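Local coordinates for arginine 3rd transport system periplasmic binding protein (Legionella pneumophila subsp. pneumophila str. Philadelphia 1, PDB 3KZG), which probably binds arginine in the periplasm and delivers it to a membrane transport system, at residues Ile82-Tyr87 with Lys207-Leu212. Numbering follows the deposited sequence.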
ATOM      1  N   ILE A  82     -34.554   5.402   5.823  1.00 23.01           N
ATOM      2  CA  ILE A  82     -33.389   4.779   6.410  1.00 23.13           C
ATOM      3  C   ILE A  82     -32.270   4.954   5.393  1.00 21.96           C
ATOM      4  O   ILE A  82     -32.522   5.104   4.186  1.00 22.10           O
ATOM      5  CB  ILE A  82     -33.607   3.278   6.730  1.00 22.24           C
ATOM      6  CG1 ILE A  82     -34.036   2.516   5.473  1.00 23.79           C
ATOM      7  CG2 ILE A  82     -34.641   3.144   7.844  1.00 23.53           C
ATOM      8  CD1 ILE A  82     -34.158   1.017   5.680  1.00 21.33           C
ATOM      9  N   PHE A  83     -31.038   4.952   5.889  1.00 19.62           N
ATOM     10  CA  PHE A  83     -29.870   5.140   5.044  1.00 17.21           C
ATOM     11  C   PHE A  83     -28.898   3.969   5.118  1.00 16.57           C
ATOM     12  O   PHE A  83     -28.878   3.217   6.093  1.00 16.21           O
ATOM     13  CB  PHE A  83     -29.143   6.416   5.468  1.00 16.42           C
ATOM     14  CG  PHE A  83     -29.915   7.673   5.192  1.00 14.80           C
ATOM     15  CD1 PHE A  83     -29.875   8.265   3.934  1.00 16.44           C
ATOM     16  CD2 PHE A  83     -30.673   8.272   6.192  1.00 14.85           C
ATOM     17  CE1 PHE A  83     -30.576   9.445   3.678  1.00 17.81           C
ATOM     18  CE2 PHE A  83     -31.377   9.447   5.945  1.00 18.15           C
ATOM     19  CZ  PHE A  83     -31.328  10.036   4.685  1.00 17.43           C
ATOM     20  N   SER A  84     -28.098   3.815   4.074  1.00 13.37           N
ATOM     21  CA  SER A  84     -27.095   2.771   4.050  1.00 12.76           C
ATOM     22  C   SER A  84     -25.904   3.411   4.743  1.00 12.22           C
ATOM     23  O   SER A  84     -25.982   4.553   5.204  1.00 12.66           O
ATOM     24  CB  SER A  84     -26.692   2.451   2.616  1.00 12.61           C
ATOM     25  OG  SER A  84     -26.029   3.568   2.051  1.00 12.40           O
ATOM     26  N   LEU A  85     -24.799   2.683   4.816  1.00 12.26           N
ATOM     27  CA  LEU A  85     -23.601   3.263   5.399  1.00 12.79           C
ATOM     28  C   LEU A  85     -23.244   4.405   4.447  1.00 12.72           C
ATOM     29  O   LEU A  85     -23.472   4.306   3.237  1.00 13.75           O
ATOM     30  CB  LEU A  85     -22.462   2.241   5.411  1.00 13.46           C
ATOM     31  CG  LEU A  85     -22.719   0.936   6.173  1.00 14.86           C
ATOM     32  CD1 LEU A  85     -21.539  -0.017   5.982  1.00 13.56           C
ATOM     33  CD2 LEU A  85     -22.939   1.249   7.641  1.00 12.55           C
ATOM     34  N   PRO A  86     -22.711   5.511   4.975  1.00 11.99           N
ATOM     35  CA  PRO A  86     -22.357   6.605   4.066  1.00 12.16           C
ATOM     36  C   PRO A  86     -21.206   6.121   3.187  1.00 13.01           C
ATOM     37  O   PRO A  86     -20.370   5.336   3.643  1.00 14.51           O
ATOM     38  CB  PRO A  86     -21.945   7.725   5.018  1.00  9.43           C
ATOM     39  CG  PRO A  86     -21.367   6.968   6.190  1.00 12.22           C
ATOM     40  CD  PRO A  86     -22.328   5.817   6.366  1.00 11.83           C
ATOM     41  N   TYR A  87     -21.174   6.554   1.929  1.00 12.95           N
ATOM     42  CA  TYR A  87     -20.105   6.141   1.020  1.00 13.46           C
ATOM     43  C   TYR A  87     -19.148   7.284   0.765  1.00 14.33           C
ATOM     44  O   TYR A  87     -18.209   7.154  -0.017  1.00 15.84           O
ATOM     45  CB  TYR A  87     -20.679   5.665  -0.322  1.00 14.46           C
ATOM     46  CG  TYR A  87     -21.598   6.654  -1.026  1.00 15.06           C
ATOM     47  CD1 TYR A  87     -21.091   7.743  -1.742  1.00 15.58           C
ATOM     48  CD2 TYR A  87     -22.981   6.479  -0.996  1.00 16.00           C
ATOM     49  CE1 TYR A  87     -21.954   8.631  -2.418  1.00 15.53           C
ATOM     50  CE2 TYR A  87     -23.840   7.355  -1.660  1.00 13.13           C
ATOM     51  CZ  TYR A  87     -23.332   8.419  -2.366  1.00 14.47           C
ATOM     52  OH  TYR A  87     -24.206   9.272  -3.021  1.00 13.78           O
ATOM     53  N   LYS A 207     -27.811  -5.648   2.940  1.00 15.34           N
ATOM     54  CA  LYS A 207     -27.017  -6.325   1.918  1.00 16.42           C
ATOM     55  C   LYS A 207     -26.109  -5.292   1.232  1.00 14.47           C
ATOM     56  O   LYS A 207     -24.966  -5.583   0.886  1.00 13.30           O
ATOM     57  CB  LYS A 207     -27.944  -7.000   0.893  1.00 20.97           C
ATOM     58  CG  LYS A 207     -28.768  -8.161   1.474  1.00 25.21           C
ATOM     59  CD  LYS A 207     -29.797  -8.723   0.486  1.00 29.06           C
ATOM     60  CE  LYS A 207     -30.953  -7.750   0.266  1.00 32.60           C
ATOM     61  NZ  LYS A 207     -32.089  -8.340  -0.524  1.00 32.73           N
ATOM     62  N   ILE A 208     -26.621  -4.078   1.047  1.00 14.80           N
ATOM     63  CA  ILE A 208     -25.836  -3.017   0.423  1.00 14.65           C
ATOM     64  C   ILE A 208     -24.685  -2.579   1.339  1.00 13.17           C
ATOM     65  O   ILE A 208     -23.613  -2.205   0.865  1.00 14.84           O
ATOM     66  CB  ILE A 208     -26.723  -1.796   0.082  1.00 13.37           C
ATOM     67  CG1 ILE A 208     -27.691  -2.160  -1.047  1.00 14.07           C
ATOM     68  CG2 ILE A 208     -25.856  -0.598  -0.315  1.00 16.60           C
ATOM     69  CD1 ILE A 208     -28.735  -1.102  -1.326  1.00 12.17           C
ATOM     70  N   ASN A 209     -24.904  -2.626   2.648  1.00 13.58           N
ATOM     71  CA  ASN A 209     -23.855  -2.242   3.582  1.00 12.99           C
ATOM     72  C   ASN A 209     -22.694  -3.232   3.485  1.00 13.61           C
ATOM     73  O   ASN A 209     -21.529  -2.826   3.418  1.00 13.70           O
ATOM     74  CB  ASN A 209     -24.397  -2.182   5.015  1.00 13.36           C
ATOM     75  CG  ASN A 209     -25.328  -1.001   5.233  1.00 12.99           C
ATOM     76  OD1 ASN A 209     -25.355  -0.066   4.428  1.00 14.76           O
ATOM     77  ND2 ASN A 209     -26.091  -1.032   6.326  1.00 10.48           N
ATOM     78  N   LYS A 210     -23.005  -4.524   3.471  1.00 13.25           N
ATOM     79  CA  LYS A 210     -21.964  -5.530   3.359  1.00 15.25           C
ATOM     80  C   LYS A 210     -21.178  -5.304   2.072  1.00 14.57           C
ATOM     81  O   LYS A 210     -19.949  -5.354   2.082  1.00 13.11           O
ATOM     82  CB  LYS A 210     -22.556  -6.945   3.379  1.00 19.42           C
ATOM     83  CG  LYS A 210     -23.135  -7.330   4.733  1.00 25.24           C
ATOM     84  CD  LYS A 210     -23.260  -8.844   4.924  1.00 28.79           C
ATOM     85  CE  LYS A 210     -24.321  -9.457   4.023  1.00 31.45           C
ATOM     86  NZ  LYS A 210     -24.600 -10.877   4.390  1.00 32.00           N
ATOM     87  N   ILE A 211     -21.888  -5.035   0.975  1.00 14.71           N
ATOM     88  CA  ILE A 211     -21.257  -4.789  -0.320  1.00 13.82           C
ATOM     89  C   ILE A 211     -20.314  -3.587  -0.251  1.00 14.11           C
ATOM     90  O   ILE A 211     -19.213  -3.621  -0.803  1.00 13.31           O
ATOM     91  CB  ILE A 211     -22.309  -4.508  -1.439  1.00 16.57           C
ATOM     92  CG1 ILE A 211     -23.144  -5.759  -1.718  1.00 17.92           C
ATOM     93  CG2 ILE A 211     -21.613  -4.073  -2.725  1.00 15.38           C
ATOM     94  CD1 ILE A 211     -22.323  -6.956  -2.147  1.00 19.83           C
ATOM     95  N   LEU A 212     -20.762  -2.522   0.414  1.00 11.53           N
ATOM     96  CA  LEU A 212     -19.951  -1.314   0.558  1.00 13.23           C
ATOM     97  C   LEU A 212     -18.673  -1.615   1.335  1.00 13.06           C
ATOM     98  O   LEU A 212     -17.610  -1.085   1.019  1.00 13.70           O
ATOM     99  CB  LEU A 212     -20.745  -0.214   1.277  1.00 13.42           C
ATOM    100  CG  LEU A 212     -21.834   0.516   0.475  1.00 13.65           C
ATOM    101  CD1 LEU A 212     -22.627   1.434   1.407  1.00 16.30           C
ATOM    102  CD2 LEU A 212     -21.187   1.324  -0.647  1.00 15.42           C
TER
HETATM  103  O   HOH W   1     -27.561   1.371   7.401  1.00 13.10           O
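With CG set beside its own backbone N (chi1 -71°), N209 leans off its helix to meet L85, whose CG is likewise turned beside the backbone N (chi1 -59°) and stands over the face of the N209 amide. How a helix asparagine can take a main-chain N-H from the segment next to a strand is well illustrated here. N209 OD1 accepts a hydrogen bond from L85 N at 2.8 Å, moderately bent at 154°, the donor standing above the carbonyl plane. L85 CG comes within 3.4 Å of N209 CG, and its CD1 rests 3.7 Å from N209 CB. The other end of the amide is used too: a water accepts from N209 ND2 at 3.0 Å and donates to F83 O, which fixes the amide's rotation. One turn on, L212 brings CD1 to 3.5 Å from L85 O, the same carbonyl that takes a 2.9 Å bond from S84 OG. Within one lobe of this periplasmic binding protein fold, helix 202-217 thus covers residues 84-87, next to strand 82-83, which pairs antiparallel with strand 196-197; L212 also reaches I37 of helix 29-40, and L85 packs on P86 of a second subunit, beside the subunit interface.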